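Local structure of STM4351 (2Y7I) at residues Y19-V22 with I28-F31; N51-S56 with A138-L143; A68-M73 with Q87-G92. The protein binds arginine with high specificity as a periplasmic solute-binding protein, probably delivering it to a membrane transporter, as in other members of family 3. All coordinates share one frame; numbering follows the deposited sequence.

Contact 1: residues Y19-V22 with I28-F31; sequences YEFV and IVGF. With ARG (arginine), chain C.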
# COMPACT_ATOMS: atom_id res chain seq x y z
N TYR A 19 9.33 -5.04 -13.21
CA TYR A 19 7.90 -5.36 -13.16
C TYR A 19 7.68 -6.87 -13.38
O TYR A 19 7.07 -7.54 -12.56
CB TYR A 19 7.13 -4.54 -14.20
CG TYR A 19 7.24 -3.03 -14.02
CD1 TYR A 19 6.43 -2.36 -13.11
CD2 TYR A 19 8.19 -2.29 -14.74
CE1 TYR A 19 6.53 -0.99 -12.93
CE2 TYR A 19 8.29 -0.91 -14.57
CZ TYR A 19 7.47 -0.28 -13.67
OH TYR A 19 7.56 1.08 -13.48
N GLU A 20 8.19 -7.38 -14.50
CA GLU A 20 8.14 -8.81 -14.82
C GLU A 20 9.23 -9.12 -15.81
O GLU A 20 9.45 -8.38 -16.77
CB GLU A 20 6.78 -9.24 -15.41
CG GLU A 20 6.28 -8.32 -16.53
CD GLU A 20 5.35 -7.26 -16.02
OE1 GLU A 20 4.65 -7.55 -15.02
OE2 GLU A 20 5.32 -6.14 -16.59
N PHE A 21 9.94 -10.22 -15.54
CA PHE A 21 11.05 -10.67 -16.35
C PHE A 21 11.34 -12.13 -16.05
O PHE A 21 10.71 -12.74 -15.18
CB PHE A 21 12.28 -9.77 -16.15
CG PHE A 21 12.87 -9.81 -14.76
CD1 PHE A 21 12.31 -9.06 -13.72
CD2 PHE A 21 14.02 -10.57 -14.50
CE1 PHE A 21 12.86 -9.08 -12.45
CE2 PHE A 21 14.57 -10.60 -13.22
CZ PHE A 21 13.99 -9.84 -12.19
N VAL A 22 12.29 -12.70 -16.79
CA VAL A 22 12.59 -14.12 -16.69
C VAL A 22 13.95 -14.26 -16.02
O VAL A 22 14.91 -13.59 -16.42
CB VAL A 22 12.56 -14.81 -18.08
CG1 VAL A 22 12.76 -16.31 -17.97
CG2 VAL A 22 11.23 -14.53 -18.78
N ILE A 28 9.21 -16.70 -14.24
CA ILE A 28 8.73 -15.33 -14.33
C ILE A 28 8.73 -14.72 -12.91
O ILE A 28 8.17 -15.31 -11.99
CB ILE A 28 7.32 -15.26 -14.97
CG1 ILE A 28 7.31 -15.96 -16.34
CG2 ILE A 28 6.86 -13.80 -15.12
CD1 ILE A 28 5.97 -15.91 -17.06
N VAL A 29 9.37 -13.57 -12.78
CA VAL A 29 9.59 -12.93 -11.48
C VAL A 29 9.44 -11.41 -11.62
O VAL A 29 9.43 -10.88 -12.72
CB VAL A 29 11.02 -13.26 -10.89
CG1 VAL A 29 11.15 -14.73 -10.54
CG2 VAL A 29 12.12 -12.84 -11.87
N GLY A 30 9.32 -10.72 -10.49
CA GLY A 30 9.24 -9.27 -10.54
C GLY A 30 8.22 -8.69 -9.58
O GLY A 30 7.51 -9.42 -8.88
N PHE A 31 8.14 -7.36 -9.58
CA PHE A 31 7.19 -6.66 -8.73
C PHE A 31 5.76 -7.12 -9.00
O PHE A 31 5.03 -7.47 -8.07
CB PHE A 31 7.30 -5.16 -8.90
CG PHE A 31 6.32 -4.37 -8.08
CD1 PHE A 31 6.50 -4.23 -6.71
CD2 PHE A 31 5.22 -3.77 -8.68
CE1 PHE A 31 5.60 -3.49 -5.94
CE2 PHE A 31 4.31 -3.03 -7.93
CZ PHE A 31 4.50 -2.90 -6.56
N ARG C . 3.85 1.40 -18.65
CA ARG C . 3.86 1.34 -20.15
C ARG C . 2.44 1.19 -20.67
O ARG C . 2.23 1.09 -21.88
CB ARG C . 4.74 0.18 -20.66
CG ARG C . 4.37 -1.19 -20.08
CD ARG C . 5.16 -2.33 -20.71
NE ARG C . 5.02 -3.55 -19.91
CZ ARG C . 5.57 -4.73 -20.20
NH1 ARG C . 6.30 -4.90 -21.30
NH2 ARG C . 5.37 -5.75 -19.39
OXT ARG C . 1.47 1.13 -19.89

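Contact 2: residues N51-S56 with A138-L143; sequences NQSFDS and AYDSYL. With ZN (zinc ion), chain D; ARG (arginine), chain C.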
# COMPACT_ATOMS: atom_id res chain seq x y z
N ASN A 51 3.25 -15.75 -20.71
CA ASN A 51 4.15 -14.71 -21.18
C ASN A 51 4.05 -14.56 -22.70
O ASN A 51 4.33 -15.50 -23.45
CB ASN A 51 5.58 -15.06 -20.74
CG ASN A 51 6.65 -14.14 -21.33
OD1 ASN A 51 7.78 -14.57 -21.54
ND2 ASN A 51 6.30 -12.89 -21.57
N GLN A 52 3.61 -13.39 -23.16
CA GLN A 52 3.44 -13.11 -24.60
C GLN A 52 3.64 -11.61 -24.83
O GLN A 52 3.78 -10.86 -23.86
CB GLN A 52 2.07 -13.60 -25.09
CG GLN A 52 0.86 -12.91 -24.45
CD GLN A 52 -0.47 -13.52 -24.88
OE1 GLN A 52 -0.75 -14.69 -24.61
NE2 GLN A 52 -1.30 -12.72 -25.55
N SER A 53 3.66 -11.17 -26.08
CA SER A 53 3.97 -9.77 -26.39
C SER A 53 2.98 -8.81 -25.71
O SER A 53 1.79 -9.11 -25.59
CB SER A 53 4.03 -9.53 -27.90
OG SER A 53 2.79 -9.82 -28.54
N PHE A 54 3.48 -7.66 -25.26
CA PHE A 54 2.65 -6.70 -24.51
C PHE A 54 1.41 -6.27 -25.29
O PHE A 54 0.32 -6.17 -24.72
CB PHE A 54 3.46 -5.45 -24.13
CG PHE A 54 2.66 -4.41 -23.35
CD1 PHE A 54 2.48 -4.54 -21.98
CD2 PHE A 54 2.07 -3.32 -24.01
CE1 PHE A 54 1.75 -3.59 -21.25
CE2 PHE A 54 1.33 -2.37 -23.29
CZ PHE A 54 1.16 -2.51 -21.92
N ASP A 55 1.59 -6.03 -26.59
CA ASP A 55 0.50 -5.55 -27.45
C ASP A 55 -0.59 -6.58 -27.70
O ASP A 55 -1.66 -6.24 -28.23
CB ASP A 55 1.05 -5.02 -28.78
CG ASP A 55 1.72 -6.11 -29.61
OD1 ASP A 55 1.97 -7.23 -29.11
OD2 ASP A 55 2.01 -5.84 -30.80
N SER A 56 -0.33 -7.84 -27.35
CA SER A 56 -1.30 -8.92 -27.56
C SER A 56 -2.13 -9.23 -26.31
O SER A 56 -3.04 -10.06 -26.35
CB SER A 56 -0.60 -10.21 -28.02
OG SER A 56 0.06 -10.83 -26.93
N ALA A 138 9.23 0.40 -33.51
CA ALA A 138 8.40 -0.45 -32.66
C ALA A 138 8.99 -1.85 -32.54
O ALA A 138 9.44 -2.43 -33.53
CB ALA A 138 6.98 -0.52 -33.23
N TYR A 139 8.96 -2.37 -31.32
CA TYR A 139 9.45 -3.71 -30.97
C TYR A 139 8.39 -4.40 -30.13
O TYR A 139 7.70 -3.74 -29.36
CB TYR A 139 10.73 -3.59 -30.13
CG TYR A 139 11.91 -3.04 -30.89
CD1 TYR A 139 12.15 -1.67 -30.95
CD2 TYR A 139 12.79 -3.90 -31.55
CE1 TYR A 139 13.23 -1.16 -31.67
CE2 TYR A 139 13.89 -3.40 -32.26
CZ TYR A 139 14.10 -2.03 -32.32
OH TYR A 139 15.17 -1.55 -33.03
N ASP A 140 8.28 -5.72 -30.25
CA ASP A 140 7.47 -6.47 -29.28
C ASP A 140 8.24 -6.91 -28.03
O ASP A 140 7.78 -7.77 -27.26
CB ASP A 140 6.74 -7.65 -29.94
CG ASP A 140 5.45 -7.21 -30.60
OD1 ASP A 140 5.28 -5.99 -30.79
OD2 ASP A 140 4.60 -8.06 -30.93
N SER A 141 9.42 -6.34 -27.82
CA SER A 141 10.19 -6.63 -26.61
C SER A 141 11.27 -5.59 -26.40
O SER A 141 12.12 -5.40 -27.28
CB SER A 141 10.83 -8.02 -26.72
OG SER A 141 11.70 -8.26 -25.63
N TYR A 142 11.23 -4.93 -25.25
CA TYR A 142 12.30 -4.01 -24.87
C TYR A 142 13.68 -4.66 -24.96
O TYR A 142 14.66 -3.99 -25.27
CB TYR A 142 12.01 -3.32 -23.50
CG TYR A 142 11.13 -2.10 -23.66
CD1 TYR A 142 11.65 -0.91 -24.18
CD2 TYR A 142 9.78 -2.12 -23.31
CE1 TYR A 142 10.84 0.22 -24.36
CE2 TYR A 142 8.96 -0.99 -23.47
CZ TYR A 142 9.50 0.18 -24.01
OH TYR A 142 8.70 1.30 -24.22
N LEU A 143 13.76 -5.98 -24.79
CA LEU A 143 15.05 -6.68 -24.92
C LEU A 143 15.68 -6.54 -26.32
O LEU A 143 16.89 -6.32 -26.46
CB LEU A 143 14.94 -8.17 -24.53
CG LEU A 143 14.21 -8.64 -23.26
CD1 LEU A 143 14.58 -10.10 -22.94
CD2 LEU A 143 14.44 -7.75 -22.04
ZN ZN D . 3.01 -7.43 -31.64
N ARG C . 3.85 1.40 -18.65
CA ARG C . 3.86 1.34 -20.15
C ARG C . 2.44 1.19 -20.67
O ARG C . 2.23 1.09 -21.88
CB ARG C . 4.74 0.18 -20.66
CG ARG C . 4.37 -1.19 -20.08
CD ARG C . 5.16 -2.33 -20.71
NE ARG C . 5.02 -3.55 -19.91
CZ ARG C . 5.57 -4.73 -20.20
NH1 ARG C . 6.30 -4.90 -21.30
NH2 ARG C . 5.37 -5.75 -19.39
OXT ARG C . 1.47 1.13 -19.89
O HOH W 1 6.10 -7.19 -25.29
O HOH W 2 4.16 -5.14 -27.65

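Contact 3: residues A68-M73 with Q87-G92; sequences AVIAGM and QPYYEG. With ARG (arginine), chain C.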
# COMPACT_ATOMS: atom_id res chain seq x y z
N ALA A 68 -7.04 -12.43 -16.27
CA ALA A 68 -6.56 -11.11 -15.89
C ALA A 68 -5.21 -10.82 -16.52
O ALA A 68 -4.52 -11.74 -16.97
CB ALA A 68 -6.48 -11.00 -14.36
N VAL A 69 -4.86 -9.55 -16.58
CA VAL A 69 -3.58 -9.11 -17.12
C VAL A 69 -2.91 -8.24 -16.07
O VAL A 69 -3.55 -7.34 -15.51
CB VAL A 69 -3.76 -8.33 -18.45
CG1 VAL A 69 -2.53 -7.49 -18.79
CG2 VAL A 69 -4.05 -9.29 -19.60
N ILE A 70 -1.64 -8.53 -15.79
CA ILE A 70 -0.80 -7.64 -15.01
C ILE A 70 0.53 -7.50 -15.75
O ILE A 70 1.18 -8.51 -16.07
CB ILE A 70 -0.67 -8.10 -13.53
CG1 ILE A 70 -0.12 -6.98 -12.64
CG2 ILE A 70 0.16 -9.41 -13.40
CD1 ILE A 70 -0.07 -7.33 -11.13
N ALA A 71 0.92 -6.27 -16.08
CA ALA A 71 2.10 -6.06 -16.94
C ALA A 71 2.64 -4.63 -16.94
O ALA A 71 2.94 -4.08 -18.01
CB ALA A 71 1.79 -6.51 -18.38
N GLY A 72 2.78 -4.04 -15.76
CA GLY A 72 3.20 -2.65 -15.65
C GLY A 72 2.32 -1.75 -16.50
O GLY A 72 2.80 -0.78 -17.08
N MET A 73 1.02 -2.05 -16.54
CA MET A 73 0.10 -1.45 -17.52
C MET A 73 -0.66 -0.25 -16.96
O MET A 73 -1.51 -0.40 -16.07
CB MET A 73 -0.89 -2.52 -18.01
CG MET A 73 -1.94 -2.01 -19.02
SD MET A 73 -3.09 -3.28 -19.62
CE MET A 73 -1.99 -4.18 -20.76
N GLN A 87 -8.51 -0.97 -9.03
CA GLN A 87 -7.90 0.20 -8.40
C GLN A 87 -6.41 0.21 -8.78
O GLN A 87 -5.83 -0.85 -9.08
CB GLN A 87 -8.05 0.07 -6.88
CG GLN A 87 -7.33 -1.17 -6.31
CD GLN A 87 -7.41 -1.27 -4.81
OE1 GLN A 87 -6.61 -0.68 -4.09
NE2 GLN A 87 -8.38 -2.03 -4.33
N PRO A 88 -5.78 1.39 -8.75
CA PRO A 88 -4.34 1.40 -8.99
C PRO A 88 -3.63 0.56 -7.93
O PRO A 88 -4.01 0.58 -6.77
CB PRO A 88 -3.96 2.88 -8.85
CG PRO A 88 -5.06 3.49 -8.05
CD PRO A 88 -6.29 2.74 -8.44
N TYR A 89 -2.62 -0.21 -8.34
CA TYR A 89 -1.80 -0.92 -7.35
C TYR A 89 -0.44 -0.26 -7.18
O TYR A 89 0.23 -0.48 -6.18
CB TYR A 89 -1.70 -2.44 -7.62
CG TYR A 89 -0.94 -2.81 -8.88
CD1 TYR A 89 0.45 -3.01 -8.86
CD2 TYR A 89 -1.60 -2.96 -10.09
CE1 TYR A 89 1.15 -3.34 -10.02
CE2 TYR A 89 -0.90 -3.29 -11.26
CZ TYR A 89 0.46 -3.48 -11.22
OH TYR A 89 1.14 -3.80 -12.38
N TYR A 90 -0.05 0.57 -8.14
CA TYR A 90 1.22 1.30 -8.08
C TYR A 90 1.09 2.52 -9.00
O TYR A 90 0.26 2.51 -9.91
CB TYR A 90 2.39 0.41 -8.52
CG TYR A 90 3.76 1.00 -8.22
CD1 TYR A 90 4.21 1.13 -6.91
CD2 TYR A 90 4.59 1.42 -9.25
CE1 TYR A 90 5.48 1.66 -6.63
CE2 TYR A 90 5.85 1.95 -8.99
CZ TYR A 90 6.28 2.07 -7.69
OH TYR A 90 7.53 2.60 -7.44
N GLU A 91 1.91 3.55 -8.78
CA GLU A 91 1.75 4.79 -9.53
C GLU A 91 2.32 4.69 -10.93
O GLU A 91 3.32 4.02 -11.14
CB GLU A 91 2.42 5.96 -8.80
CG GLU A 91 1.57 6.56 -7.72
CD GLU A 91 2.23 7.73 -7.05
OE1 GLU A 91 3.36 8.08 -7.43
OE2 GLU A 91 1.60 8.30 -6.12
N GLY A 92 1.67 5.37 -11.88
CA GLY A 92 2.24 5.56 -13.20
C GLY A 92 3.27 6.67 -13.09
O GLY A 92 2.99 7.73 -12.53
N ARG C . 3.85 1.40 -18.65
CA ARG C . 3.86 1.34 -20.15
C ARG C . 2.44 1.19 -20.67
O ARG C . 2.23 1.09 -21.88
CB ARG C . 4.74 0.18 -20.66
CG ARG C . 4.37 -1.19 -20.08
CD ARG C . 5.16 -2.33 -20.71
NE ARG C . 5.02 -3.55 -19.91
CZ ARG C . 5.57 -4.73 -20.20
NH1 ARG C . 6.30 -4.90 -21.30
NH2 ARG C . 5.37 -5.75 -19.39
OXT ARG C . 1.47 1.13 -19.89
O HOH W 3 -0.46 -3.93 -14.77

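Contact 1: residues Y19-V22 with I28-F31
The carbonyl oxygen of Val-29 is gripped from across the hairpin by two donors of unequal strength, an N-H and a CA-H. Phe-21 N gives Val-29 O a true hydrogen bond of 2.9 Å, and the CA-H of Glu-20 adds a weaker contact, Glu-20 CA to Val-29 O measuring 3.2 Å. The pattern is mirrored at the other carbonyl: Phe-21 O receives Val-29 N at 2.9 Å, while Ile-28 CA lies 3.4 Å from Phe-21 O. Phe-21 and Val-29 thus form the antiparallel hydrogen-bonded pair of a short hairpin, with Val-22 and Ile-28 as the adjoining non-hydrogen-bonded pair. On the Phe-21 side, CG stands between the backbone N and carbonyl carbon (chi1 65°), which folds the ring over its strand partner. Val-29 CG2 then sits over one ring face, 3.7 Å from the centroid of the Phe-21 ring, in a CH-pi contact displaced toward the rim. Beyond the paired residues, Gly-30 CA approaches Tyr-19 O with a CA-H...O contact. The Glu-20 chain, bent at chi2 (-94°), carries its carboxylate to the ligand, OE2 accepting from arginine NH2 at 2.8 Å. Gly-30 is the N-cap of helix 31-42, the hairpin therefore running straight into that helix; Ile-28 packs on Ile-33 of the helix and on Phe-49 of strand 46-51, and Phe-31 reaches helix 217-227.

Contact 2: residues N51-S56 with A138-L143
Asp-55 and Asp-140 meet at a zinc ion. Asp-140 binds the metal through OD2 at 1.9 Å; Asp-55 binds it unevenly, through OD2 at 2.1 Å with OD1 a longer second ligand at 2.7 Å. The two carboxylates stand almost perpendicular, their planes 84° apart. Their oxygens come within 3.3 Å of one another, as between Asp-55 OD2 and Asp-140 OD1, and the intervening cation probably offsets the repulsion this would cause. Ser-53 fills the flank, its CB 3.4 Å from Asp-140 OD2. In the next shell, Ser-53 OG, turned between its own backbone N and carbonyl carbon (chi1 61°), hydrogen-bonds to Asp-55 OD1 at 2.8 Å, in line with the C-O bond; with the zinc it limits rotation of that carboxylate. Asp-140 OD1 accepts a hydrogen bond from Asn-119 ND2. One water accepts from Phe-54 N and donates to Asp-140 O, so that the two backbones are also joined through solvent. Further out, Ser-53 O takes hydrogen bonds from Ser-56 OG and Ser-56 N, the latter closing an i to i+3 turn, and Gln-52 NE2 donates to Ser-56 OG. Phe-54 CG lies anti to the backbone N (chi1 180°), which sends the ring into the ligand pocket, where arginine CD lies over one face. The contact is a metal bridge across the arginine cleft: the 51-56 loop, leading from strand 46-51 into helix 57-62, is tied to the turn where Asp-140 follows strand 135-139 and Ser-141 N-caps helix 142-150, its OG accepting from Leu-143 N.

Contact 3: residues A68-M73 with Q87-G92
Ile-70 lies over one face of the Tyr-89 ring near its phenolic end, the two side chains inclined to each other rather than running alongside. Ile-70 CG1 touches the hydroxyl, 3.4 Å from Tyr-89 OH, and CD1 extends over the ring with Tyr-89 CZ 3.9 Å away. Both torsions serve this meeting: Ile-70 CG1 is anti to the backbone N (chi1 -164°), which carries CG1 and CD1 to the ring, and Tyr-89 holds its CG between N and the carbonyl carbon (chi1 67°), aiming the phenol at the 68-73 backbone. No direct hydrogen bond joins the segments. A water lying in the ring plane at the edge of Tyr-89 takes that role: it donates to Tyr-89 OH at 2.9 Å and accepts from Ala-71 N and Met-73 N, each 3.0 Å from the water oxygen. The hydroxyl is also hydrogen-bonded to Asp-32 OD1, and Asp-32 OD2 to Gly-72 N, so one carboxylate braces both sides of the contact. With its amide groups held from behind, the 71-72 turn, where Gly-72 has positive phi, presents its carbonyls to the ligand. Ala-71 O receives arginine NE at 2.9 Å, with a weak second bond from NH2, and Gly-72 O receives the ligand's alpha-amino N at 2.9 Å. One carbonyl just after the edge strand 68-69 thus holds each end of the ligand, consistent with the amino acid pocket of family 3 solute-binding proteins; here Tyr-89 and the bridging water form the second shell of that pocket.

Overall arrangement
The three contacts line the pocket of one bound arginine, which touches each of them. Their centres lie 13 to 17 Å apart, and they also join directly: the ring of Phe-31 in contact 1 packs on that of Tyr-89 in contact 3, and Phe-54 of contact 2 on Met-73 of contact 3. Along the chain contact 1 closes first, and contact 3 is then nested inside the long loop that contact 2 closes. Contacts 1 and 3, with residues 51-56, belong to the part of the fold built on the parallel sheet 46-51, 7-12 and 68-69; residues 138-143 belong to that of the mixed sheet. Contact 2 therefore spans the ligand cleft, consistent with a closed, arginine-loaded two-lobed binding protein.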